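Local structure of cell surface protein (Putative S-layer protein) (Clostridioides difficile R20291, 5NJL) at residues V237-I248 against L284-E292. The protein is a putative S-layer protein of the cell wall, with an extended three-domain fold, that shows cell adhesion in vitro. Numbering follows the deposited sequence.
With SO4 (sulfate ion), chain N; SO4 (sulfate ion), chain S.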
ATOM      1  N   VAL A 237      26.895  17.950  24.387  1.00 36.07           N
ATOM      2  CA  VAL A 237      25.907  16.868  24.260  1.00 34.57           C
ATOM      3  C   VAL A 237      26.001  15.974  25.482  1.00 34.63           C
ATOM      4  O   VAL A 237      25.005  15.738  26.166  1.00 36.34           O
ATOM      5  CB  VAL A 237      26.117  16.047  22.965  1.00 34.63           C
ATOM      6  CG1 VAL A 237      25.152  14.849  22.909  1.00 35.80           C
ATOM      7  CG2 VAL A 237      25.931  16.925  21.735  1.00 36.41           C
ATOM      8  N   ALA A 238      27.212  15.533  25.812  1.00 37.59           N
ATOM      9  CA  ALA A 238      27.414  14.693  26.995  1.00 37.12           C
ATOM     10  C   ALA A 238      26.943  15.363  28.281  1.00 39.65           C
ATOM     11  O   ALA A 238      26.494  14.681  29.188  1.00 41.44           O
ATOM     12  CB  ALA A 238      28.870  14.268  27.113  1.00 37.96           C
ATOM     13  N   ASN A 239      27.018  16.699  28.349  1.00 40.99           N
ATOM     14  CA  ASN A 239      26.528  17.450  29.517  1.00 40.42           C
ATOM     15  C   ASN A 239      25.021  17.777  29.475  1.00 41.24           C
ATOM     16  O   ASN A 239      24.495  18.415  30.392  1.00 36.51           O
ATOM     17  CB  ASN A 239      27.354  18.746  29.700  1.00 44.73           C
ATOM     18  CG  ASN A 239      28.784  18.469  30.153  1.00 46.01           C
ATOM     19  OD1 ASN A 239      29.013  17.610  30.993  1.00 46.95           O
ATOM     20  ND2 ASN A 239      29.746  19.206  29.597  1.00 46.83           N
ATOM     21  N   GLY A 240      24.315  17.354  28.430  1.00 37.18           N
ATOM     22  CA  GLY A 240      22.861  17.464  28.435  1.00 36.16           C
ATOM     23  C   GLY A 240      22.276  16.646  29.567  1.00 36.52           C
ATOM     24  O   GLY A 240      22.909  15.693  30.030  1.00 36.48           O
ATOM     25  N   THR A 241      21.070  16.998  29.997  1.00 37.48           N
ATOM     26  CA  THR A 241      20.374  16.282  31.059  1.00 41.05           C
ATOM     27  C   THR A 241      19.277  15.375  30.483  1.00 42.26           C
ATOM     28  O   THR A 241      18.939  15.480  29.299  1.00 37.99           O
ATOM     29  CB  THR A 241      19.794  17.240  32.108  1.00 43.29           C
ATOM     30  OG1 THR A 241      18.904  18.173  31.489  1.00 42.55           O
ATOM     31  CG2 THR A 241      20.931  18.000  32.815  1.00 47.00           C
ATOM     32  N   SER A 242      18.771  14.465  31.325  1.00 44.16           N
ATOM     33  CA  SER A 242      17.759  13.455  30.951  1.00 43.52           C
ATOM     34  C   SER A 242      18.114  12.777  29.635  1.00 42.54           C
ATOM     35  O   SER A 242      17.310  12.757  28.696  1.00 42.98           O
ATOM     36  CB  SER A 242      16.374  14.080  30.855  1.00 44.43           C
ATOM     37  OG  SER A 242      16.076  14.860  31.997  1.00 48.51           O
ATOM     38  N   LYS A 243      19.347  12.294  29.569  1.00 41.63           N
ATOM     39  CA  LYS A 243      19.882  11.687  28.371  1.00 47.87           C
ATOM     40  C   LYS A 243      19.282  10.292  28.212  1.00 51.40           C
ATOM     41  O   LYS A 243      19.164   9.553  29.190  1.00 53.10           O
ATOM     42  CB  LYS A 243      21.397  11.553  28.440  1.00 48.99           C
ATOM     43  CG  LYS A 243      22.169  12.831  28.159  1.00 50.36           C
ATOM     44  CD  LYS A 243      23.665  12.610  28.296  1.00 51.10           C
ATOM     45  CE  LYS A 243      24.058  12.474  29.759  1.00 55.14           C
ATOM     46  NZ  LYS A 243      25.516  12.293  29.928  1.00 60.43           N
ATOM     47  N   SER A 244      18.890   9.960  26.992  1.00 49.47           N
ATOM     48  CA  SER A 244      18.638   8.565  26.624  1.00 52.87           C
ATOM     49  C   SER A 244      19.326   8.333  25.291  1.00 50.52           C
ATOM     50  O   SER A 244      19.117   9.088  24.339  1.00 47.76           O
ATOM     51  CB  SER A 244      17.138   8.242  26.579  1.00 51.90           C
ATOM     52  OG  SER A 244      16.496   8.935  25.535  1.00 59.47           O
ATOM     53  N   ILE A 245      20.187   7.316  25.251  1.00 51.58           N
ATOM     54  CA  ILE A 245      20.962   6.979  24.062  1.00 53.76           C
ATOM     55  C   ILE A 245      20.434   5.640  23.515  1.00 57.75           C
ATOM     56  O   ILE A 245      20.337   4.664  24.254  1.00 54.86           O
ATOM     57  CB  ILE A 245      22.475   6.904  24.388  1.00 55.57           C
ATOM     58  CG1 ILE A 245      23.008   8.294  24.789  1.00 56.10           C
ATOM     59  CG2 ILE A 245      23.254   6.370  23.195  1.00 54.39           C
ATOM     60  CD1 ILE A 245      24.382   8.296  25.440  1.00 60.37           C
ATOM     61  N   SER A 246      20.098   5.616  22.227  1.00 59.78           N
ATOM     62  CA  SER A 246      19.479   4.449  21.600  1.00 62.72           C
ATOM     63  C   SER A 246      20.507   3.408  21.170  1.00 70.53           C
ATOM     64  O   SER A 246      21.717   3.620  21.296  1.00 65.99           O
ATOM     65  CB  SER A 246      18.635   4.878  20.396  1.00 60.27           C
ATOM     66  OG  SER A 246      19.425   5.116  19.239  1.00 56.45           O
ATOM     67  N   ASP A 247      19.986   2.297  20.647  1.00 77.69           N
ATOM     68  CA  ASP A 247      20.769   1.128  20.233  1.00 80.82           C
ATOM     69  C   ASP A 247      21.941   1.377  19.319  1.00 82.42           C
ATOM     70  O   ASP A 247      21.801   1.993  18.258  1.00 79.60           O
ATOM     71  CB  ASP A 247      19.882   0.089  19.521  1.00 78.91           C
ATOM     72  CG  ASP A 247      19.178  -0.831  20.480  1.00 79.51           C
ATOM     73  OD1 ASP A 247      19.599  -0.918  21.661  1.00 73.28           O
ATOM     74  OD2 ASP A 247      18.201  -1.478  20.036  1.00 83.08           O
ATOM     75  N   ILE A 248      23.085   0.871  19.786  1.00 89.81           N
ATOM     76  CA  ILE A 248      24.274   0.488  19.003  1.00 90.98           C
ATOM     77  C   ILE A 248      24.270   0.946  17.529  1.00 92.84           C
ATOM     78  O   ILE A 248      25.138   1.729  17.112  1.00 90.35           O
ATOM     79  CB  ILE A 248      24.532  -1.060  19.087  1.00 89.41           C
ATOM     80  CG1 ILE A 248      24.225  -1.664  20.485  1.00 84.17           C
ATOM     81  CG2 ILE A 248      25.968  -1.400  18.693  1.00 90.34           C
ATOM     82  CD1 ILE A 248      25.113  -1.193  21.625  1.00 77.80           C
ATOM     83  N   LEU A 284      31.206   5.223  14.697  1.00 80.61           N
ATOM     84  CA  LEU A 284      29.904   5.481  15.299  1.00 76.20           C
ATOM     85  C   LEU A 284      29.796   4.869  16.697  1.00 73.93           C
ATOM     86  O   LEU A 284      29.345   5.536  17.631  1.00 75.70           O
ATOM     87  CB  LEU A 284      28.810   4.948  14.375  1.00 75.64           C
ATOM     88  CG  LEU A 284      27.341   5.284  14.652  1.00 75.65           C
ATOM     89  CD1 LEU A 284      26.602   5.462  13.329  1.00 73.80           C
ATOM     90  CD2 LEU A 284      26.668   4.218  15.518  1.00 72.96           C
ATOM     91  N   LYS A 285      30.230   3.618  16.849  1.00 73.40           N
ATOM     92  CA  LYS A 285      30.214   2.947  18.164  1.00 73.34           C
ATOM     93  C   LYS A 285      31.265   3.490  19.146  1.00 66.41           C
ATOM     94  O   LYS A 285      31.095   3.363  20.360  1.00 64.27           O
ATOM     95  CB  LYS A 285      30.365   1.423  18.004  1.00 78.64           C
ATOM     96  CG  LYS A 285      30.360   0.643  19.320  1.00 83.04           C
ATOM     97  CD  LYS A 285      29.822  -0.773  19.142  1.00 90.43           C
ATOM     98  CE  LYS A 285      30.308  -1.728  20.227  1.00 90.89           C
ATOM     99  NZ  LYS A 285      29.828  -3.117  19.979  1.00 90.45           N
ATOM    100  N   ASP A 286      32.349   4.068  18.626  1.00 66.19           N
ATOM    101  CA  ASP A 286      33.350   4.760  19.462  1.00 65.71           C
ATOM    102  C   ASP A 286      32.812   6.096  19.991  1.00 59.09           C
ATOM    103  O   ASP A 286      32.899   6.374  21.188  1.00 59.78           O
ATOM    104  CB  ASP A 286      34.652   5.002  18.686  1.00 68.17           C
ATOM    105  CG  ASP A 286      35.412   3.716  18.394  1.00 69.97           C
ATOM    106  OD1 ASP A 286      35.598   2.896  19.320  1.00 70.98           O
ATOM    107  OD2 ASP A 286      35.836   3.533  17.236  1.00 71.04           O
ATOM    108  N   ALA A 287      32.265   6.914  19.090  1.00 59.80           N
ATOM    109  CA  ALA A 287      31.548   8.149  19.474  1.00 55.40           C
ATOM    110  C   ALA A 287      30.513   7.836  20.545  1.00 52.12           C
ATOM    111  O   ALA A 287      30.524   8.417  21.628  1.00 50.36           O
ATOM    112  CB  ALA A 287      30.874   8.767  18.266  1.00 55.23           C
ATOM    113  N   LYS A 288      29.658   6.860  20.244  1.00 57.56           N
ATOM    114  CA  LYS A 288      28.620   6.397  21.172  1.00 57.91           C
ATOM    115  C   LYS A 288      29.149   6.071  22.568  1.00 55.29           C
ATOM    116  O   LYS A 288      28.601   6.540  23.560  1.00 55.42           O
ATOM    117  CB  LYS A 288      27.894   5.176  20.593  1.00 61.32           C
ATOM    118  CG  LYS A 288      26.747   4.706  21.459  1.00 63.46           C
ATOM    119  CD  LYS A 288      25.906   3.669  20.747  1.00 64.68           C
ATOM    120  CE  LYS A 288      24.717   3.307  21.609  1.00 64.28           C
ATOM    121  NZ  LYS A 288      25.082   2.751  22.940  1.00 64.81           N
ATOM    122  N   ALA A 289      30.213   5.273  22.641  1.00 59.41           N
ATOM    123  CA  ALA A 289      30.814   4.895  23.930  1.00 59.03           C
ATOM    124  C   ALA A 289      31.409   6.093  24.697  1.00 59.44           C
ATOM    125  O   ALA A 289      31.358   6.136  25.944  1.00 58.11           O
ATOM    126  CB  ALA A 289      31.873   3.818  23.721  1.00 60.20           C
ATOM    127  N   ALA A 290      31.968   7.057  23.961  1.00 58.09           N
ATOM    128  CA  ALA A 290      32.520   8.275  24.586  1.00 56.35           C
ATOM    129  C   ALA A 290      31.428   9.135  25.244  1.00 53.60           C
ATOM    130  O   ALA A 290      31.668   9.745  26.278  1.00 51.88           O
ATOM    131  CB  ALA A 290      33.317   9.088  23.579  1.00 57.05           C
ATOM    132  N   LEU A 291      30.233   9.164  24.660  1.00 53.61           N
ATOM    133  CA  LEU A 291      29.112   9.904  25.256  1.00 54.69           C
ATOM    134  C   LEU A 291      28.543   9.292  26.543  1.00 59.63           C
ATOM    135  O   LEU A 291      28.014  10.031  27.361  1.00 59.86           O
ATOM    136  CB  LEU A 291      27.988  10.100  24.236  1.00 51.11           C
ATOM    137  CG  LEU A 291      28.359  10.999  23.050  1.00 51.74           C
ATOM    138  CD1 LEU A 291      27.409  10.778  21.880  1.00 51.89           C
ATOM    139  CD2 LEU A 291      28.397  12.468  23.466  1.00 48.01           C
ATOM    140  N   GLU A 292      28.661   7.970  26.726  1.00 66.23           N
ATOM    141  CA  GLU A 292      28.013   7.252  27.853  1.00 69.18           C
ATOM    142  C   GLU A 292      28.469   7.753  29.219  1.00 68.69           C
ATOM    143  O   GLU A 292      29.653   7.662  29.550  1.00 71.02           O
ATOM    144  CB  GLU A 292      28.283   5.735  27.782  1.00 73.71           C
ATOM    145  CG  GLU A 292      27.712   4.988  26.570  1.00 75.92           C
ATOM    146  CD  GLU A 292      26.194   4.836  26.565  1.00 80.03           C
ATOM    147  OE1 GLU A 292      25.652   4.489  25.489  1.00 78.53           O
ATOM    148  OE2 GLU A 292      25.535   5.059  27.613  1.00 80.99           O
TER
HETATM  149  S   SO4 N 413      16.401   1.658  21.553  1.00102.79           S
HETATM  150  O1  SO4 N 413      17.468   1.532  22.578  1.00 97.01           O
HETATM  151  O2  SO4 N 413      15.371   0.617  21.783  1.00107.37           O
HETATM  152  O3  SO4 N 413      16.974   1.467  20.201  1.00104.01           O
HETATM  153  O4  SO4 N 413      15.774   3.003  21.614  1.00102.25           O
HETATM  154  S   SO4 S 418      21.004  13.476  33.832  1.00 97.80           S
HETATM  155  O1  SO4 S 418      20.912  12.354  34.788  1.00101.79           O
HETATM  156  O2  SO4 S 418      19.710  14.193  33.881  1.00 90.34           O
HETATM  157  O3  SO4 S 418      22.076  14.409  34.242  1.00 90.50           O
HETATM  158  O4  SO4 S 418      21.310  12.918  32.481  1.00 88.53           O
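Lys288, on the C-terminal helix 281-291, reaches across to Ile245 on strand 243-245, an outermost strand of a four-stranded mixed sheet, in a small domain of helices packed on that sheet. Strand and helix segments run roughly antiparallel, at 154°. A lysine suits this border because its long methylene chain can cover apolar neighbours while its amine reaches solvent or a carboxylate. From CB, with CG anti to the backbone N (chi1 -176°), the chain runs extended through CD, 4.0 Å from Ile248 CA, to CE, which rests 3.7 Å from Ile245 CG2. The bend at chi4 (-60°) turns NZ to Glu292, one helical turn on, for a salt bridge.

Branched Ile245 lies beside this pair, its CG2 and CD1 packing against the Glu292 carboxylate and its CD1 against Leu291 CB. Leu291 CD2 extends the apolar patch to Ala238 CB, a small side chain that lets the two residues approach until Leu291 CA and Ala238 CA are 5.4 Å apart, and to Val237 CG1; Ile262 and Leu224 also touch Leu291. Nearby, Lys243 NZ donates to Ala238 O at 2.7 Å, in the carbonyl plane.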